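Local coordinates for protein fructose transport system repressor FruR (Pseudomonas putida, PDB 3O74) that probably regulates transcription as a LacI-family, DNA-binding repressor and activator, with fructose 1-phosphate as its preferred effector, at residues S102-A107 / Q136-G141. Numbering follows the deposited sequence.
Sequences SDDRDA and QARAGG
Arg105 lies along helix 133-144, and its side chain follows the backbone of that helix from root to tip. Arg105 CB sits 3.7 Å from Ala137 O and 4.4 Å from Ala137 CB. CG, turned anti to the backbone N (chi1 -175°), meets the same carbonyl oxygen and Gly141 N. The chain then bends at chi3 (-120°), which lays the guanidinium over Gly140. Gly140 C is 3.6 Å above the guanidinium plane, and Arg105 NH2 ends 3.5 Å from Gly140 CA. Arg105 NH1 has a long, weak ion pair with Glu144. Gly141 has no side chain, and its CA comes to 4.4 Å from Arg105 CA; Gly140, likewise bare, leaves room for the Arg105 guanidinium. CA-H...O contacts run both ways, from Arg105 CA to Ala137 O and from Gly141 CA to Arg105 O at 3.3 Å. Residues 102-107 enter helix 104-116 from strand 98-102, at a crossing between the two lobes of the periplasmic-binding-protein fold of the LacI family; helix 133-144 packs on that helix start. Arg138, extended from CG to NE, passes Asp104 CB with its CG. Arg138 NE and NH2 both hydrogen-bond to Asp104 OD2, each at 3.1 Å, as a salt bridge; the NE bond is weak. NH2 meets OD2 from above the carboxylate plane, and the carboxylate and guanidinium planes stand 76° apart. Asp104 OD1 forms a salt bridge with Arg263 on strand 257-266.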
loop_
_atom_site.group_PDB
_atom_site.type_symbol
_atom_site.label_atom_id
_atom_site.label_comp_id
_atom_site.label_asym_id
_atom_site.label_seq_id
_atom_site.Cartn_x
_atom_site.Cartn_y
_atom_site.Cartn_z
ATOM N N SER B 102 1.736 7.957 -16.874
ATOM C CA SER B 102 1.195 9.275 -16.581
ATOM C C SER B 102 1.987 10.340 -17.331
ATOM O O SER B 102 3.160 10.145 -17.639
ATOM C CB SER B 102 1.202 9.541 -15.078
ATOM O OG SER B 102 0.278 8.698 -14.416
ATOM N N ASP B 103 1.336 11.457 -17.640
ATOM C CA ASP B 103 1.994 12.558 -18.343
ATOM C C ASP B 103 2.869 13.342 -17.369
ATOM O O ASP B 103 2.532 14.461 -16.980
ATOM C CB ASP B 103 0.954 13.474 -18.985
ATOM C CG ASP B 103 1.575 14.563 -19.839
ATOM O OD1 ASP B 103 2.820 14.608 -19.953
ATOM O OD2 ASP B 103 0.814 15.380 -20.398
ATOM N N ASP B 104 4.000 12.746 -16.997
ATOM C CA ASP B 104 4.821 13.237 -15.892
ATOM C C ASP B 104 5.525 14.565 -16.142
ATOM O O ASP B 104 5.615 15.399 -15.243
ATOM C CB ASP B 104 5.846 12.179 -15.485
ATOM C CG ASP B 104 5.217 11.014 -14.753
ATOM O OD1 ASP B 104 4.067 11.154 -14.283
ATOM O OD2 ASP B 104 5.876 9.961 -14.648
ATOM N N ARG B 105 6.031 14.763 -17.351
ATOM C CA ARG B 105 6.785 15.973 -17.639
ATOM C C ARG B 105 5.921 17.214 -17.444
ATOM O O ARG B 105 6.327 18.164 -16.778
ATOM C CB ARG B 105 7.346 15.932 -19.059
ATOM C CG ARG B 105 8.236 17.108 -19.389
ATOM C CD ARG B 105 8.868 16.964 -20.770
ATOM N NE ARG B 105 10.323 16.941 -20.697
ATOM C CZ ARG B 105 11.089 18.022 -20.762
ATOM N NH1 ARG B 105 10.536 19.225 -20.914
ATOM N NH2 ARG B 105 12.409 17.893 -20.679
ATOM N N ASP B 106 4.725 17.197 -18.022
ATOM C CA ASP B 106 3.808 18.322 -17.898
ATOM C C ASP B 106 3.305 18.485 -16.465
ATOM O O ASP B 106 3.071 19.601 -16.002
ATOM C CB ASP B 106 2.623 18.164 -18.850
ATOM C CG ASP B 106 1.709 19.376 -18.846
ATOM O OD1 ASP B 106 2.152 20.454 -19.296
ATOM O OD2 ASP B 106 0.549 19.254 -18.392
ATOM N N ALA B 107 3.134 17.366 -15.769
ATOM C CA ALA B 107 2.691 17.396 -14.384
ATOM C C ALA B 107 3.745 18.087 -13.530
ATOM O O ALA B 107 3.426 18.875 -12.640
ATOM C CB ALA B 107 2.438 15.991 -13.880
ATOM N N GLN B 136 13.719 11.208 -15.492
ATOM C CA GLN B 136 14.188 12.214 -16.440
ATOM C C GLN B 136 13.047 13.129 -16.844
ATOM O O GLN B 136 13.232 14.334 -17.008
ATOM C CB GLN B 136 14.790 11.553 -17.677
ATOM C CG GLN B 136 16.008 10.703 -17.389
ATOM C CD GLN B 136 16.685 10.224 -18.649
ATOM O OE1 GLN B 136 17.147 9.086 -18.722
ATOM N NE2 GLN B 136 16.745 11.089 -19.656
ATOM N N ALA B 137 11.860 12.550 -16.994
ATOM C CA ALA B 137 10.678 13.319 -17.364
ATOM C C ALA B 137 10.331 14.338 -16.289
ATOM O O ALA B 137 10.082 15.504 -16.585
ATOM C CB ALA B 137 9.492 12.387 -17.610
ATOM N N ARG B 138 10.329 13.897 -15.034
ATOM C CA ARG B 138 9.960 14.773 -13.930
ATOM C C ARG B 138 11.015 15.858 -13.676
ATOM O O ARG B 138 10.680 17.013 -13.421
ATOM C CB ARG B 138 9.661 13.941 -12.678
ATOM C CG ARG B 138 8.509 12.948 -12.892
ATOM C CD ARG B 138 8.308 11.968 -11.735
ATOM N NE ARG B 138 7.293 10.968 -12.076
ATOM C CZ ARG B 138 6.898 9.985 -11.273
ATOM N NH1 ARG B 138 7.430 9.855 -10.069
ATOM N NH2 ARG B 138 5.972 9.130 -11.680
ATOM N N ALA B 139 12.287 15.490 -13.766
ATOM C CA ALA B 139 13.360 16.475 -13.679
ATOM C C ALA B 139 13.292 17.425 -14.870
ATOM O O ALA B 139 13.600 18.611 -14.753
ATOM C CB ALA B 139 14.712 15.791 -13.622
ATOM N N GLY B 140 12.886 16.893 -16.020
ATOM C CA GLY B 140 12.784 17.681 -17.236
ATOM C C GLY B 140 11.710 18.749 -17.147
ATOM O O GLY B 140 11.942 19.900 -17.516
ATOM N N GLY B 141 10.535 18.368 -16.655
ATOM C CA GLY B 141 9.445 19.311 -16.480
ATOM C C GLY B 141 9.787 20.378 -15.461
ATOM O O GLY B 141 9.437 21.550 -15.620
#